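Local coordinates for blue copper protein (Hyphomicrobium denitrificans, PDB 3EF4), which binds one copper ion and probably carries electrons in the periplasm as a pseudoazurin, a member of the plastocyanin/azurin family of blue copper proteins, at residues Ile4-Asn9 with Lys33-Asp38; Val65-Glu70 with Val91-Pro96. All blocks are in the same frame, centred on the assembly; numbering follows the deposited sequence. Where two conformers were deposited one is given.

Contact 1: Ile4-Asn9 with Lys33-Asp38. With PO4 (phosphate ion), chain E.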
ATOM      1  N   ILE A   4       7.188  -2.080  -8.806  1.00 13.35           N
ATOM      2  CA  ILE A   4       7.208  -0.623  -8.644  1.00 12.61           C
ATOM      3  C   ILE A   4       5.820  -0.099  -8.369  1.00 11.81           C
ATOM      4  O   ILE A   4       4.858  -0.492  -9.043  1.00 13.20           O
ATOM      5  CB  ILE A   4       7.744   0.031  -9.943  1.00 13.51           C
ATOM      6  CG1 ILE A   4       9.130  -0.494 -10.309  1.00 14.89           C
ATOM      7  CG2 ILE A   4       7.739   1.551  -9.769  1.00 15.63           C
ATOM      8  CD1 ILE A   4      10.217  -0.177  -9.303  1.00 16.56           C
ATOM      9  N   VAL A   5       5.726   0.795  -7.380  1.00 10.51           N
ATOM     10  CA  VAL A   5       4.493   1.517  -7.130  1.00 10.42           C
ATOM     11  C   VAL A   5       4.800   2.988  -7.210  1.00 10.83           C
ATOM     12  O   VAL A   5       5.651   3.503  -6.501  1.00 11.82           O
ATOM     13  CB  VAL A   5       3.933   1.154  -5.754  1.00 11.15           C
ATOM     14  CG1 VAL A   5       2.726   2.018  -5.441  1.00 11.43           C
ATOM     15  CG2 VAL A   5       3.602  -0.323  -5.726  1.00 12.63           C
ATOM     16  N   GLU A   6       4.149   3.674  -8.134  1.00 10.92           N
ATOM     17  CA  GLU A   6       4.342   5.092  -8.282  1.00 12.13           C
ATOM     18  C   GLU A   6       3.459   5.922  -7.345  1.00 11.62           C
ATOM     19  O   GLU A   6       2.289   5.586  -7.144  1.00 12.18           O
ATOM     20  CB  GLU A   6       4.010   5.517  -9.722  1.00 13.72           C
ATOM     21  CG  GLU A   6       4.893   4.890 -10.768  1.00 15.00           C
ATOM     22  CD  GLU A   6       4.680   5.499 -12.157  1.00 18.58           C
ATOM     23  OE1 GLU A   6       3.641   6.189 -12.324  1.00 23.13           O
ATOM     24  OE2 GLU A   6       5.561   5.269 -12.999  1.00 21.13           O
ATOM     25  N   MET A   7       4.039   6.985  -6.783  1.00 11.33           N
ATOM     26  CA  MET A   7       3.294   7.982  -6.021  1.00 10.61           C
ATOM     27  C   MET A   7       2.833   9.099  -6.969  1.00 12.14           C
ATOM     28  O   MET A   7       3.730   9.791  -7.507  1.00 13.76           O
ATOM     29  CB  MET A   7       4.181   8.390  -4.826  0.50 11.78           C
ATOM     30  CG  MET A   7       4.338   7.212  -3.879  0.50 12.61           C
ATOM     31  SD  MET A   7       5.349   7.356  -2.409  0.50 13.32           S
ATOM     32  CE  MET A   7       6.975   7.531  -3.127  0.50 16.03           C
ATOM     33  N   ARG A   8       1.529   9.251  -7.160  1.00 12.00           N
ATOM     34  CA  ARG A   8       1.019  10.134  -8.225  1.00 13.84           C
ATOM     35  C   ARG A   8      -0.061  11.093  -7.713  1.00 13.55           C
ATOM     36  O   ARG A   8      -0.927  10.773  -6.932  1.00 13.14           O
ATOM     37  CB  ARG A   8       0.428   9.328  -9.380  1.00 16.92           C
ATOM     38  CG  ARG A   8       1.450   8.441 -10.075  1.00 22.87           C
ATOM     39  CD  ARG A   8       0.903   7.826 -11.320  1.00 28.45           C
ATOM     40  NE  ARG A   8       0.624   8.832 -12.354  1.00 35.04           N
ATOM     41  CZ  ARG A   8       1.268   9.043 -13.469  1.00 38.18           C
ATOM     42  NH1 ARG A   8       0.789  10.026 -14.253  1.00 41.75           N
ATOM     43  NH2 ARG A   8       2.344   8.375 -13.826  1.00 47.53           N
ATOM     44  N   ASN A   9       0.012  12.338  -8.210  1.00 14.68           N
ATOM     45  CA  ASN A   9      -1.006  13.312  -7.971  1.00 14.48           C
ATOM     46  C   ASN A   9      -2.324  12.905  -8.642  1.00 15.28           C
ATOM     47  O   ASN A   9      -3.385  13.134  -8.092  1.00 16.68           O
ATOM     48  CB  ASN A   9      -0.591  14.654  -8.517  1.00 15.44           C
ATOM     49  CG  ASN A   9       0.593  15.241  -7.784  1.00 16.94           C
ATOM     50  OD1 ASN A   9       0.878  14.836  -6.643  1.00 18.18           O
ATOM     51  ND2 ASN A   9       1.284  16.125  -8.473  1.00 23.60           N
ATOM     52  N   LYS A  33       9.221  -1.223  -4.551  1.00 12.32           N
ATOM     53  CA  LYS A  33       9.789   0.121  -4.460  1.00 11.89           C
ATOM     54  C   LYS A  33       8.717   1.144  -4.749  1.00 11.10           C
ATOM     55  O   LYS A  33       8.096   1.106  -5.831  1.00 12.29           O
ATOM     56  CB  LYS A  33      10.893   0.352  -5.520  1.00 14.53           C
ATOM     57  CG  LYS A  33      12.055  -0.499  -5.621  1.00 21.64           C
ATOM     58  CD  LYS A  33      13.118   0.195  -6.486  1.00 24.32           C
ATOM     59  CE  LYS A  33      14.442  -0.388  -5.986  1.00 28.93           C
ATOM     60  NZ  LYS A  33      15.584   0.229  -6.746  1.00 39.05           N
ATOM     61  N   PHE A  34       8.514   2.031  -3.803  1.00 11.15           N
ATOM     62  CA  PHE A  34       7.600   3.156  -3.912  1.00 10.87           C
ATOM     63  C   PHE A  34       8.412   4.355  -4.375  1.00 11.74           C
ATOM     64  O   PHE A  34       9.372   4.739  -3.704  1.00 12.61           O
ATOM     65  CB  PHE A  34       6.935   3.433  -2.541  1.00 11.23           C
ATOM     66  CG  PHE A  34       6.167   2.222  -2.038  1.00  9.93           C
ATOM     67  CD1 PHE A  34       6.804   1.237  -1.304  1.00 11.18           C
ATOM     68  CD2 PHE A  34       4.834   2.068  -2.368  1.00 11.21           C
ATOM     69  CE1 PHE A  34       6.107   0.114  -0.925  1.00 12.03           C
ATOM     70  CE2 PHE A  34       4.128   0.931  -1.969  1.00 11.66           C
ATOM     71  CZ  PHE A  34       4.793  -0.035  -1.247  1.00 12.25           C
ATOM     72  N   VAL A  35       8.069   4.856  -5.564  1.00 11.47           N
ATOM     73  CA  VAL A  35       8.892   5.855  -6.211  1.00 11.56           C
ATOM     74  C   VAL A  35       8.164   7.194  -6.311  1.00 12.44           C
ATOM     75  O   VAL A  35       6.964   7.207  -6.582  1.00 11.24           O
ATOM     76  CB  VAL A  35       9.376   5.385  -7.596  1.00 12.65           C
ATOM     77  CG1 VAL A  35      10.293   4.168  -7.432  1.00 14.90           C
ATOM     78  CG2 VAL A  35       8.232   5.089  -8.567  1.00 14.91           C
ATOM     79  N   PRO A  36       8.857   8.295  -6.070  1.00 12.72           N
ATOM     80  CA  PRO A  36       8.225   9.612  -6.055  1.00 13.31           C
ATOM     81  C   PRO A  36       8.045  10.203  -7.459  1.00 13.53           C
ATOM     82  O   PRO A  36       8.651  11.225  -7.848  1.00 16.77           O
ATOM     83  CB  PRO A  36       9.243  10.410  -5.241  1.00 15.05           C
ATOM     84  CG  PRO A  36      10.581   9.811  -5.632  1.00 16.07           C
ATOM     85  CD  PRO A  36      10.273   8.347  -5.680  1.00 14.96           C
ATOM     86  N   THR A  37       7.203   9.537  -8.239  1.00 12.88           N
ATOM     87  CA  THR A  37       6.954   9.997  -9.622  1.00 15.25           C
ATOM     88  C   THR A  37       6.541  11.451  -9.639  1.00 15.25           C
ATOM     89  O   THR A  37       7.064  12.275 -10.415  1.00 17.19           O
ATOM     90  CB  THR A  37       5.915   9.059 -10.246  1.00 16.36           C
ATOM     91  OG1 THR A  37       6.385   7.701 -10.113  1.00 16.32           O
ATOM     92  CG2 THR A  37       5.658   9.389 -11.715  1.00 20.22           C
ATOM     93  N   ASP A  38       5.617  11.781  -8.763  1.00 14.51           N
ATOM     94  CA  ASP A  38       5.308  13.161  -8.386  1.00 15.00           C
ATOM     95  C   ASP A  38       5.895  13.414  -7.005  1.00 13.89           C
ATOM     96  O   ASP A  38       5.922  12.519  -6.154  1.00 13.64           O
ATOM     97  CB  ASP A  38       3.787  13.392  -8.414  1.00 15.89           C
ATOM     98  CG  ASP A  38       3.235  13.299  -9.805  1.00 17.04           C
ATOM     99  OD1 ASP A  38       2.139  12.779 -10.010  1.00 17.48           O
ATOM    100  OD2 ASP A  38       3.944  13.792 -10.744  1.00 24.51           O
TER
HETATM  101  P   PO4 E 402       4.248  -3.632 -10.633  1.00 27.29           P
HETATM  102  O1  PO4 E 402       3.589  -2.971 -11.885  1.00 38.14           O
HETATM  103  O2  PO4 E 402       3.769  -5.120 -10.467  1.00 34.77           O
HETATM  104  O3  PO4 E 402       5.822  -3.595 -10.769  1.00 28.60           O
HETATM  105  O4  PO4 E 402       3.838  -2.815  -9.320  1.00 25.22           O

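Contact 2: Val65-Glu70 with Val91-Pro96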
ATOM      1  N   VAL A  65      11.202   4.672  -1.188  1.00 12.12           N
ATOM      2  CA  VAL A  65      11.352   3.735  -0.083  1.00 12.15           C
ATOM      3  C   VAL A  65      10.981   2.341  -0.582  1.00 11.68           C
ATOM      4  O   VAL A  65      10.169   2.193  -1.507  1.00 12.33           O
ATOM      5  CB  VAL A  65      10.470   4.168   1.088  1.00 12.85           C
ATOM      6  CG1 VAL A  65       8.970   4.023   0.812  1.00 13.37           C
ATOM      7  CG2 VAL A  65      10.834   3.394   2.366  1.00 14.72           C
ATOM      8  N   VAL A  66      11.575   1.342   0.015  1.00 12.31           N
ATOM      9  CA  VAL A  66      11.327  -0.060  -0.300  1.00 12.43           C
ATOM     10  C   VAL A  66      10.637  -0.767   0.833  1.00 12.24           C
ATOM     11  O   VAL A  66      10.862  -0.515   2.024  1.00 17.39           O
ATOM     12  CB  VAL A  66      12.728  -0.617  -0.661  0.50 15.83           C
ATOM     13  CG1 VAL A  66      13.398  -1.284   0.517  0.50 14.76           C
ATOM     14  CG2 VAL A  66      12.715  -1.557  -1.864  0.50 20.53           C
ATOM     15  N   PHE A  67       9.781  -1.689   0.426  1.00 11.84           N
ATOM     16  CA  PHE A  67       9.215  -2.733   1.256  1.00 11.25           C
ATOM     17  C   PHE A  67       9.863  -4.060   0.817  1.00 11.06           C
ATOM     18  O   PHE A  67       9.746  -4.427  -0.368  1.00 11.99           O
ATOM     19  CB  PHE A  67       7.705  -2.835   1.128  1.00 10.35           C
ATOM     20  CG  PHE A  67       7.089  -4.052   1.788  1.00  9.96           C
ATOM     21  CD1 PHE A  67       6.229  -4.861   1.063  1.00 12.55           C
ATOM     22  CD2 PHE A  67       7.346  -4.402   3.085  1.00 10.63           C
ATOM     23  CE1 PHE A  67       5.634  -5.980   1.592  1.00 13.11           C
ATOM     24  CE2 PHE A  67       6.744  -5.538   3.619  1.00 10.19           C
ATOM     25  CZ  PHE A  67       5.886  -6.308   2.895  1.00 11.33           C
ATOM     26  N   ASN A  68      10.510  -4.711   1.719  1.00 11.34           N
ATOM     27  CA  ASN A  68      11.135  -6.008   1.431  1.00 12.48           C
ATOM     28  C   ASN A  68      10.134  -7.088   1.790  1.00 11.60           C
ATOM     29  O   ASN A  68       9.931  -7.418   2.951  1.00 13.26           O
ATOM     30  CB  ASN A  68      12.423  -6.175   2.217  1.00 13.19           C
ATOM     31  CG  ASN A  68      13.489  -5.163   1.881  1.00 14.89           C
ATOM     32  OD1 ASN A  68      14.092  -4.547   2.782  1.00 21.73           O
ATOM     33  ND2 ASN A  68      13.698  -4.981   0.631  1.00 13.67           N
ATOM     34  N   ALA A  69       9.438  -7.633   0.811  1.00 12.42           N
ATOM     35  CA  ALA A  69       8.397  -8.619   1.050  1.00 12.10           C
ATOM     36  C   ALA A  69       9.028  -9.902   1.535  1.00 12.40           C
ATOM     37  O   ALA A  69       9.891 -10.395   0.822  1.00 14.66           O
ATOM     38  CB  ALA A  69       7.615  -8.800  -0.247  1.00 14.04           C
ATOM     39  N   GLU A  70       8.637 -10.393   2.710  1.00 11.04           N
ATOM     40  CA  GLU A  70       9.250 -11.582   3.285  1.00 11.43           C
ATOM     41  C   GLU A  70       8.221 -12.537   3.858  1.00 11.96           C
ATOM     42  O   GLU A  70       8.156 -13.689   3.426  1.00 13.85           O
ATOM     43  CB  GLU A  70      10.285 -11.187   4.343  1.00 11.55           C
ATOM     44  CG  GLU A  70      11.470 -10.429   3.789  1.00 12.29           C
ATOM     45  CD  GLU A  70      12.333 -11.219   2.826  1.00 12.12           C
ATOM     46  OE1 GLU A  70      12.363 -12.451   3.011  1.00 12.94           O
ATOM     47  OE2 GLU A  70      12.965 -10.600   1.957  1.00 15.92           O
ATOM     48  N   VAL A  91      -0.353  -4.445  -0.513  1.00  8.83           N
ATOM     49  CA  VAL A  91       0.611  -5.386  -1.079  1.00  8.84           C
ATOM     50  C   VAL A  91       0.279  -6.760  -0.511  1.00  9.34           C
ATOM     51  O   VAL A  91       0.230  -6.926   0.716  1.00  9.89           O
ATOM     52  CB  VAL A  91       2.051  -5.019  -0.730  1.00  9.75           C
ATOM     53  CG1 VAL A  91       3.034  -6.027  -1.284  1.00 11.54           C
ATOM     54  CG2 VAL A  91       2.377  -3.630  -1.249  1.00 10.75           C
ATOM     55  N   GLN A  92       0.083  -7.732  -1.378  1.00 10.61           N
ATOM     56  CA  GLN A  92      -0.106  -9.127  -0.972  1.00 10.33           C
ATOM     57  C   GLN A  92       1.155  -9.903  -1.220  1.00 10.74           C
ATOM     58  O   GLN A  92       1.628  -9.980  -2.355  1.00 12.00           O
ATOM     59  CB  GLN A  92      -1.208  -9.740  -1.808  1.00 10.52           C
ATOM     60  CG  GLN A  92      -1.432 -11.202  -1.417  1.00 12.22           C
ATOM     61  CD  GLN A  92      -2.620 -11.827  -2.149  1.00 12.56           C
ATOM     62  OE1 GLN A  92      -3.475 -11.127  -2.725  1.00 14.53           O
ATOM     63  NE2 GLN A  92      -2.691 -13.146  -2.070  1.00 14.83           N
ATOM     64  N   VAL A  93       1.677 -10.487  -0.154  1.00 10.67           N
ATOM     65  CA  VAL A  93       2.836 -11.350  -0.224  1.00 11.51           C
ATOM     66  C   VAL A  93       2.363 -12.787  -0.087  1.00 12.08           C
ATOM     67  O   VAL A  93       1.926 -13.198   0.996  1.00 12.66           O
ATOM     68  CB  VAL A  93       3.864 -11.013   0.877  1.00 11.07           C
ATOM     69  CG1 VAL A  93       5.103 -11.887   0.735  1.00 13.30           C
ATOM     70  CG2 VAL A  93       4.208  -9.537   0.859  1.00 11.00           C
ATOM     71  N   GLY A  94       2.395 -13.537  -1.172  1.00 14.41           N
ATOM     72  CA  GLY A  94       1.939 -14.921  -1.021  1.00 15.44           C
ATOM     73  C   GLY A  94       0.513 -15.045  -0.580  1.00 14.76           C
ATOM     74  O   GLY A  94      -0.358 -14.301  -1.044  1.00 17.54           O
ATOM     75  N   LYS A  95       0.235 -15.997   0.331  1.00 15.99           N
ATOM     76  CA  LYS A  95      -1.103 -16.267   0.844  1.00 17.66           C
ATOM     77  C   LYS A  95      -1.646 -15.133   1.703  1.00 15.62           C
ATOM     78  O   LYS A  95      -0.902 -14.627   2.535  1.00 15.52           O
ATOM     79  CB  LYS A  95      -1.068 -17.588   1.608  1.00 26.61           C
ATOM     80  CG  LYS A  95      -2.187 -17.959   2.486  1.00 36.13           C
ATOM     81  CD  LYS A  95      -3.566 -18.411   2.094  1.00 41.94           C
ATOM     82  CE  LYS A  95      -4.643 -17.809   3.025  1.00 42.16           C
ATOM     83  NZ  LYS A  95      -5.993 -17.773   2.416  1.00 51.72           N
ATOM     84  N   PRO A  96      -2.887 -14.705   1.499  1.00 15.08           N
ATOM     85  CA  PRO A  96      -3.456 -13.573   2.255  1.00 14.20           C
ATOM     86  C   PRO A  96      -3.944 -13.975   3.639  1.00 14.46           C
ATOM     87  O   PRO A  96      -5.139 -13.913   3.930  1.00 14.21           O
ATOM     88  CB  PRO A  96      -4.634 -13.135   1.387  1.00 15.27           C
ATOM     89  CG  PRO A  96      -5.087 -14.404   0.721  1.00 16.62           C
ATOM     90  CD  PRO A  96      -3.817 -15.192   0.477  1.00 17.37           C
TER

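Contact 1: Ile4-Asn9 with Lys33-Asp38
The carbonyl oxygen of Val35 takes two N-H groups where strand 31-35 ends: Met7 N at 2.9 Å from Val35 O, nearly straight, and Thr37 N of its own loop in a weak bond. Further parallel-strand bonds run from Val5 N to Lys33 O (2.8 Å) and from Val35 N to Val5 O. Past the strand, Asp38 N reaches Met7 O, and Asp38 OD1 receives Asn9 N at 2.8 Å on its anti side, 16° out of the carboxylate plane. The Asn9 amide stacks on that carboxylate, planes 19° apart, while Asn9 OD1 bonds His41 NE2, an arrangement likely to help position Asn9 beside this copper ligand. On the outer face, Ile4 CG2 meets Val35 CG2 at 3.8 Å; with Val35 CG1 anti to the carbonyl carbon (chi1 -64°), CG2 falls between the backbone N and that carbon. Thr37 OG1 packs 3.2 Å from Glu6 CG, and Glu6 OE1 uses its syn lone pair for a salt bridge to Arg8 NH2 (3.0 Å), in the guanidinium plane. Ile4 N donates to O3 of a phosphate ion, probably from the crystallisation liquor (2.8 Å). On the buried face, Val5 CB lies 3.6 Å from Phe34 CD2, and Met7 bends about its CG-SD bond, bringing CE against Phe34 and Pro36 near Met87. Strand 2-8 also pairs with strand 18-26, while strand 65-68 flanks strand 31-35 on its other edge.

Contact 2: Val65-Glu70 with Val91-Pro96
Phe67 and Ala69 meet Val91 and Val93 inside the cupredoxin beta-sandwich, where the edge strand 65-68 and the turn after it face strand 88-93 across the core. The contact is wholly apolar: no hydrogen bond joins the two segments, and it buries only 172 Å². Ring contacts come first. The Phe67 ring offers its edge, and CE1 is touched near the ring plane by two methyls, Val91 CG1 at 3.9 Å and Val93 CG2 equally close. With CG anti to the backbone N of Phe67 (chi1 170°), the ring slides past Val91 in the opposite direction and crosses Val93 at a slant. Ala69 N sits 4.1 Å above the centre of one ring face, and Trp50 and Tyr75 add aromatic neighbours. Without the ring, as with an alanine here, the Val91 and Val93 methyls would probably lose the edge they pack against and a gap would open between the two layers. Methyl-to-methyl packing follows: Ala69 CB lies 3.7 Å from Val93 CG2, with Val26 of strand 18-26 against both residues. Polar bonding stays on the far side of strand 88-93, where Gln92 points away from Phe67. Its OE1 accepts Val123 N from the C-terminal tail, and its NE2 donates to Gly94 O at 2.8 Å, the acceptor 10° out of the Gln92 amide plane.

In the fold
Contact 1 joins neighbouring strands of one sheet, so mainly main-chain hydrogen bonds carry it; contact 2 spans the sandwich interior with side-chain packing alone. The first is partly buried, with a mixed outer face of Ile4, Glu6, Lys33 and Val35 and an apolar inner one, and its Met7 and Asn9 end lies close to the copper ligands Met87 and His41. The second is buried and away from the metal. Their centres are about 16 Å apart, yet they touch because strands 31-35 and 65-68 are adjacent: Phe34 N lies 2.8 Å from Val65 O, a probable hydrogen bond, and Phe34 CE1 packs against Phe67 CB, so the inner face of contact 1 runs on into contact 2.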